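Side-chain contacts in tail fiber protein (Pseudomonas aeruginosa, PDB 6CL6), which probably recognises the bacterial cell surface as the trimeric receptor-binding fiber of the R2 pyocin, a contractile injection system: residues N162-R167 with F204-M209; T184-A187 with S192-F195; T281-L284 with G288-R291. One frame throughout, in Å; residues are numbered along the deposited sequence.

Interaction 1: residues N162-R167 with F204-M209; sequences NYPIVR and FPWRRM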
# COMPACT_ATOMS: atom_id res chain seq x y z
N ASN A 162 -17.76 5.80 29.47
CA ASN A 162 -18.11 4.71 28.56
C ASN A 162 -18.78 5.17 27.27
O ASN A 162 -19.43 4.38 26.58
CB ASN A 162 -18.97 3.67 29.29
CG ASN A 162 -18.15 2.80 30.22
OD1 ASN A 162 -17.31 2.02 29.77
ND2 ASN A 162 -18.34 2.96 31.52
N TYR A 163 -18.61 6.42 26.91
CA TYR A 163 -18.85 6.86 25.55
C TYR A 163 -17.77 6.23 24.66
O TYR A 163 -16.62 6.10 25.09
CB TYR A 163 -18.81 8.37 25.42
CG TYR A 163 -20.01 9.12 25.96
CD1 TYR A 163 -20.19 9.28 27.33
CD2 TYR A 163 -20.95 9.67 25.10
CE1 TYR A 163 -21.27 9.99 27.82
CE2 TYR A 163 -22.05 10.38 25.59
CZ TYR A 163 -22.19 10.53 26.96
OH TYR A 163 -23.27 11.25 27.46
N PRO A 164 -18.11 5.81 23.44
CA PRO A 164 -17.09 5.20 22.58
C PRO A 164 -16.13 6.18 21.98
O PRO A 164 -15.05 5.78 21.53
CB PRO A 164 -17.91 4.49 21.49
CG PRO A 164 -19.18 5.29 21.40
CD PRO A 164 -19.44 5.80 22.82
N ILE A 165 -16.50 7.45 21.94
CA ILE A 165 -15.71 8.52 21.33
C ILE A 165 -16.17 9.79 22.03
O ILE A 165 -17.32 9.90 22.47
CB ILE A 165 -15.93 8.57 19.80
CG1 ILE A 165 -15.01 9.58 19.13
CG2 ILE A 165 -17.42 8.92 19.50
CD1 ILE A 165 -13.57 9.07 19.03
N VAL A 166 -15.26 10.74 22.17
CA VAL A 166 -15.63 12.03 22.77
C VAL A 166 -16.26 12.89 21.69
O VAL A 166 -15.57 13.68 21.03
CB VAL A 166 -14.43 12.71 23.44
CG1 VAL A 166 -14.84 14.06 24.04
CG2 VAL A 166 -13.88 11.80 24.52
N ARG A 167 -17.58 12.70 21.49
CA ARG A 167 -18.33 13.41 20.47
C ARG A 167 -19.79 13.41 20.86
O ARG A 167 -20.31 12.42 21.39
CB ARG A 167 -18.22 12.77 19.07
CG ARG A 167 -16.89 12.73 18.44
CD ARG A 167 -16.48 14.06 17.83
NE ARG A 167 -15.37 13.85 16.86
CZ ARG A 167 -14.14 13.53 17.21
NH1 ARG A 167 -13.83 13.33 18.48
NH2 ARG A 167 -13.21 13.36 16.29
N PHE A 204 -19.11 -5.88 26.82
CA PHE A 204 -18.12 -6.06 25.78
C PHE A 204 -17.58 -4.71 25.33
O PHE A 204 -18.25 -3.69 25.48
CB PHE A 204 -18.72 -6.79 24.59
CG PHE A 204 -18.75 -8.28 24.74
CD1 PHE A 204 -17.60 -9.03 24.50
CD2 PHE A 204 -19.92 -8.94 25.08
CE1 PHE A 204 -17.62 -10.41 24.63
CE2 PHE A 204 -19.93 -10.31 25.21
CZ PHE A 204 -18.77 -11.05 24.99
N PRO A 205 -16.36 -4.69 24.76
CA PRO A 205 -15.81 -3.44 24.22
C PRO A 205 -16.63 -2.91 23.08
O PRO A 205 -17.24 -3.67 22.33
CB PRO A 205 -14.40 -3.85 23.73
CG PRO A 205 -14.11 -5.16 24.38
CD PRO A 205 -15.45 -5.84 24.56
N TRP A 206 -16.61 -1.58 22.93
CA TRP A 206 -17.23 -0.98 21.75
C TRP A 206 -16.52 -1.49 20.50
O TRP A 206 -15.29 -1.65 20.49
CB TRP A 206 -17.17 0.54 21.82
CG TRP A 206 -18.08 1.20 22.81
CD1 TRP A 206 -17.74 1.70 24.04
CD2 TRP A 206 -19.47 1.50 22.61
NE1 TRP A 206 -18.86 2.27 24.63
CE2 TRP A 206 -19.92 2.16 23.76
CE3 TRP A 206 -20.38 1.23 21.58
CZ2 TRP A 206 -21.25 2.57 23.92
CZ3 TRP A 206 -21.69 1.65 21.71
CH2 TRP A 206 -22.12 2.31 22.87
N ARG A 207 -17.30 -1.78 19.46
CA ARG A 207 -16.79 -2.03 18.12
C ARG A 207 -16.97 -0.76 17.30
O ARG A 207 -18.03 -0.11 17.34
CB ARG A 207 -17.52 -3.19 17.46
CG ARG A 207 -17.38 -4.50 18.20
CD ARG A 207 -15.92 -4.88 18.40
NE ARG A 207 -15.72 -6.31 18.19
CZ ARG A 207 -14.61 -6.95 18.49
NH1 ARG A 207 -13.59 -6.29 19.03
NH2 ARG A 207 -14.52 -8.26 18.26
N ARG A 208 -15.93 -0.39 16.58
CA ARG A 208 -15.92 0.82 15.77
C ARG A 208 -15.97 0.44 14.29
O ARG A 208 -15.07 -0.24 13.78
CB ARG A 208 -14.66 1.65 16.06
CG ARG A 208 -14.64 2.96 15.29
CD ARG A 208 -13.34 3.68 15.52
NE ARG A 208 -13.35 4.97 14.85
CZ ARG A 208 -13.21 5.11 13.53
NH1 ARG A 208 -13.07 4.06 12.76
NH2 ARG A 208 -13.22 6.32 12.98
N MET A 209 -17.01 0.89 13.61
CA MET A 209 -17.11 0.67 12.16
C MET A 209 -15.96 1.34 11.41
O MET A 209 -15.57 2.45 11.72
CB MET A 209 -18.44 1.22 11.66
CG MET A 209 -18.69 1.03 10.18
SD MET A 209 -20.08 2.02 9.55
CE MET A 209 -21.48 1.42 10.43
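The indole N-H of W206 is spent on the backbone of the loop 162-167, NE1 donating to the carbonyl oxygen of N162 at 2.9 Å. The bond is bent, with 144° at the hydrogen. The oxygen lies at the edge of the indole but tilted somewhat from its plane, and NE1 in turn stands well above the carbonyl plane, so neither group meets the other squarely. P164, two residues further on, covers one face of the same indole. Its CB sits over the five-membered ring, 3.5 Å from the centroid and only 12° off the ring normal, a CH-pi contact. The rest of the proline extends toward the six-membered ring, where P164 CD comes to 3.8 Å from W206 CE2. With CG beside the backbone N and anti to the carbonyl carbon (chi1 -73°), W206 can offer its face to the proline and its N-H to the backbone carbonyl of N162 at once; together these fix the rotation of the ring.

The amide of N162 has its own partner in N139, while Y194 of strand 193-199 packs on both P164 and W206. Further along the two segments, R167 forms a salt bridge with D189, and R208 forms salt bridges with E191 and D214. Thus the irregular loop between helix 154-159 and strand 169-177 is laid against the strand 202-208, which is outermost in the mixed sheet of this chain, by a tryptophan-proline CH-pi contact backed by one indole-to-carbonyl hydrogen bond.

Interaction 2: residues T184-A187 with S192-F195; sequences TYQA and SFYF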
# COMPACT_ATOMS: atom_id res chain seq x y z
N THR A 184 -26.01 1.10 20.48
CA THR A 184 -25.31 1.69 19.35
C THR A 184 -25.14 3.19 19.59
O THR A 184 -25.92 3.79 20.34
CB THR A 184 -26.02 1.50 18.01
OG1 THR A 184 -27.23 2.30 17.99
CG2 THR A 184 -26.33 0.07 17.80
N TYR A 185 -24.11 3.76 18.97
CA TYR A 185 -23.78 5.19 19.11
C TYR A 185 -23.34 5.70 17.76
O TYR A 185 -22.39 5.16 17.16
CB TYR A 185 -22.67 5.41 20.12
CG TYR A 185 -22.56 6.84 20.64
CD1 TYR A 185 -23.46 7.32 21.60
CD2 TYR A 185 -21.60 7.72 20.15
CE1 TYR A 185 -23.39 8.62 22.08
CE2 TYR A 185 -21.51 9.05 20.65
CZ TYR A 185 -22.43 9.47 21.63
OH TYR A 185 -22.42 10.74 22.14
N GLN A 186 -24.02 6.72 17.28
CA GLN A 186 -23.72 7.36 16.01
C GLN A 186 -23.20 8.77 16.31
O GLN A 186 -23.94 9.63 16.80
CB GLN A 186 -24.97 7.38 15.13
CG GLN A 186 -24.78 8.10 13.80
CD GLN A 186 -26.05 8.14 12.96
OE1 GLN A 186 -27.05 7.46 13.25
NE2 GLN A 186 -26.02 8.93 11.91
N ALA A 187 -21.94 9.00 16.00
CA ALA A 187 -21.32 10.30 16.25
C ALA A 187 -21.93 11.37 15.34
O ALA A 187 -22.18 11.13 14.16
CB ALA A 187 -19.82 10.22 16.04
N SER A 192 -17.53 7.97 13.62
CA SER A 192 -17.90 6.62 13.21
C SER A 192 -19.23 6.25 13.87
O SER A 192 -19.94 7.11 14.39
CB SER A 192 -16.83 5.59 13.55
OG SER A 192 -17.10 4.41 12.80
N PHE A 193 -19.57 4.97 13.77
CA PHE A 193 -20.78 4.32 14.27
C PHE A 193 -20.28 3.15 15.09
O PHE A 193 -19.39 2.42 14.63
CB PHE A 193 -21.67 3.89 13.10
CG PHE A 193 -23.06 3.44 13.49
CD1 PHE A 193 -23.30 2.23 14.08
CD2 PHE A 193 -24.15 4.27 13.21
CE1 PHE A 193 -24.61 1.85 14.43
CE2 PHE A 193 -25.43 3.89 13.53
CZ PHE A 193 -25.65 2.67 14.13
N TYR A 194 -20.76 3.02 16.33
CA TYR A 194 -20.24 2.06 17.29
C TYR A 194 -21.33 1.16 17.84
O TYR A 194 -22.48 1.58 17.95
CB TYR A 194 -19.63 2.76 18.50
CG TYR A 194 -18.41 3.62 18.19
CD1 TYR A 194 -18.54 4.90 17.65
CD2 TYR A 194 -17.16 3.16 18.45
CE1 TYR A 194 -17.46 5.65 17.38
CE2 TYR A 194 -16.05 3.92 18.19
CZ TYR A 194 -16.20 5.17 17.66
OH TYR A 194 -15.08 5.94 17.40
N PHE A 195 -20.94 -0.05 18.27
CA PHE A 195 -21.92 -0.92 18.90
C PHE A 195 -21.27 -1.77 20.00
O PHE A 195 -20.08 -2.10 19.96
CB PHE A 195 -22.66 -1.77 17.86
CG PHE A 195 -21.78 -2.59 17.02
CD1 PHE A 195 -21.20 -2.07 15.87
CD2 PHE A 195 -21.52 -3.92 17.36
CE1 PHE A 195 -20.33 -2.87 15.09
CE2 PHE A 195 -20.69 -4.72 16.58
CZ PHE A 195 -20.08 -4.19 15.45
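Segments 184-187 and 192-195 face each other as the end of an antiparallel beta hairpin, next to its turn, within the mixed sheet of the central part of the chain. The axes of strands 184-187 and 193-195 approach to 4.6 Å, with 166° between their N-to-C directions. Y185 and Y194 form the hydrogen-bonded pair: Y194 N reaches Y185 O at 2.8 Å, and Y185 N returns a bond to Y194 O at 2.9 Å. Nearer the turn, A187 N donates to S192 O at 3.2 Å, close to straight in line with the carbonyl. The non-hydrogen-bonded pairs beside them, T184 with F195 and Q186 with F193, place their side chains on the other face of the sheet from the tyrosines. There F193 does most of the touching. Its CG is anti to the backbone N (chi1 -169°), which carries the ring across to the neighbouring strand: one side of the ring, CE1, lies 3.9 Å from T184 CB, and the other, CD2, lies 3.7 Å from Q186 CB. On the tyrosine face the side chains meet only through their CB atoms, and both residues pack on P164.

The face of T184 and Q186 borders the neighbouring subunits, T184 packing on Q186 of the second subunit and Q186 on R196 of the third. Main-chain bonds set the register, largely apolar side-chain contacts fill in between them, and the hairpin is covered by the P164 loop on the tyrosine face and by neighbouring subunits on the other.

Interaction 3: residues T281-L284 with G288-R291; sequences TASL and GWWR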
# COMPACT_ATOMS: atom_id res chain seq x y z
N THR A 281 68.59 -8.83 -39.57
CA THR A 281 68.32 -9.76 -40.65
C THR A 281 69.63 -10.08 -41.37
O THR A 281 70.64 -9.38 -41.20
CB THR A 281 67.31 -9.21 -41.65
OG1 THR A 281 67.70 -7.89 -42.04
CG2 THR A 281 65.93 -9.18 -41.03
N ALA A 282 69.62 -11.15 -42.16
CA ALA A 282 70.87 -11.56 -42.78
C ALA A 282 70.58 -12.66 -43.80
O ALA A 282 69.50 -13.25 -43.82
CB ALA A 282 71.86 -12.06 -41.73
N SER A 283 71.57 -12.86 -44.68
CA SER A 283 71.66 -14.03 -45.55
C SER A 283 73.08 -14.55 -45.38
O SER A 283 74.02 -13.98 -45.93
CB SER A 283 71.37 -13.66 -47.00
OG SER A 283 71.67 -14.76 -47.83
N LEU A 284 73.23 -15.61 -44.60
CA LEU A 284 74.55 -16.01 -44.12
C LEU A 284 75.16 -17.12 -44.97
O LEU A 284 75.62 -18.14 -44.47
CB LEU A 284 74.45 -16.45 -42.66
CG LEU A 284 73.94 -15.39 -41.67
CD1 LEU A 284 73.94 -15.93 -40.25
CD2 LEU A 284 74.78 -14.11 -41.75
N GLY A 288 77.34 -13.18 -48.62
CA GLY A 288 76.19 -12.88 -47.79
C GLY A 288 76.26 -11.50 -47.19
O GLY A 288 77.19 -10.73 -47.45
N TRP A 289 75.24 -11.18 -46.38
CA TRP A 289 75.13 -9.87 -45.78
C TRP A 289 74.43 -10.01 -44.42
O TRP A 289 73.78 -11.01 -44.12
CB TRP A 289 74.36 -8.92 -46.69
CG TRP A 289 72.99 -9.45 -47.04
CD1 TRP A 289 72.66 -10.17 -48.15
CD2 TRP A 289 71.79 -9.30 -46.28
NE1 TRP A 289 71.32 -10.48 -48.13
CE2 TRP A 289 70.77 -9.96 -46.99
CE3 TRP A 289 71.48 -8.68 -45.07
CZ2 TRP A 289 69.45 -10.00 -46.53
CZ3 TRP A 289 70.17 -8.73 -44.61
CH2 TRP A 289 69.17 -9.39 -45.34
N TRP A 290 74.61 -8.98 -43.61
CA TRP A 290 73.97 -8.89 -42.29
C TRP A 290 73.62 -7.43 -42.07
O TRP A 290 74.40 -6.54 -42.41
CB TRP A 290 74.91 -9.42 -41.18
CG TRP A 290 74.45 -9.22 -39.78
CD1 TRP A 290 73.70 -10.09 -39.03
CD2 TRP A 290 74.72 -8.10 -38.94
NE1 TRP A 290 73.48 -9.56 -37.79
CE2 TRP A 290 74.08 -8.34 -37.70
CE3 TRP A 290 75.41 -6.90 -39.11
CZ2 TRP A 290 74.13 -7.43 -36.64
CZ3 TRP A 290 75.46 -6.00 -38.05
CH2 TRP A 290 74.83 -6.28 -36.83
N ARG A 291 72.44 -7.20 -41.50
CA ARG A 291 71.91 -5.85 -41.37
C ARG A 291 71.38 -5.65 -39.96
O ARG A 291 70.51 -6.40 -39.50
CB ARG A 291 70.82 -5.60 -42.40
CG ARG A 291 70.26 -4.20 -42.38
CD ARG A 291 69.34 -4.00 -43.62
NE ARG A 291 68.93 -2.61 -43.78
CZ ARG A 291 68.49 -2.08 -44.92
NH1 ARG A 291 68.43 -2.83 -46.02
NH2 ARG A 291 68.13 -0.81 -44.97
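W289 folds back over the backbone of residues 281-283 in this tight antiparallel beta hairpin, at the edge of a sheet of the C-terminal region, much of which is assigned to a tail-fiber family of the H-type lectin clan. Four main-chain hydrogen bonds tie the strands, whose axes are 4.6 Å apart. T281 and R291 exchange two, the shorter from R291 N to T281 O at 2.8 Å; S283 and W289 exchange the others, with S283 N to W289 O at 2.9 Å.

The aromatic contacts lie on both faces of the sheet. W289 has its CG wedged between the backbone N and carbonyl carbon (chi1 57°), a turn that brings the indole over the opposite strand. A282 CA makes a CH-pi contact with its six-membered ring, 3.8 Å from the centroid, and S283 CB comes to 3.4 Å from W289 NE1. On the opposite face of the sheet from W289, A282 CB touches W290 CD1 (3.8 Å).

The remaining polar atoms find partners beyond the two segments. T281 OG1 bonds to ND2 of N293, and L284 O accepts from R372 of the third subunit. The indole of W290 packs on W290 of the second subunit, and its NE1 hydrogen-bonds to OD2 of D292 of the third.

Along the chain, the loop 162-167 comes first and is met again at 204-209, so interaction 1 closes a long, mostly strand-forming excursion. Interaction 2 is nested inside it, closing the short turn between strands 180-187 and 193-199. The two touch: R167 O with Y185 OH, and M209 O with S192 OG, probably as hydrogen bonds. Together they join the loop, the hairpin and the outer strand of one sheet, and both reach the second subunit. Interaction 3 follows in series, its centre about 112 Å from that of interaction 1 and about 114 Å from that of interaction 2, and closes a separate hairpin in the C-terminal sheet; like interaction 2 it also meets the third subunit.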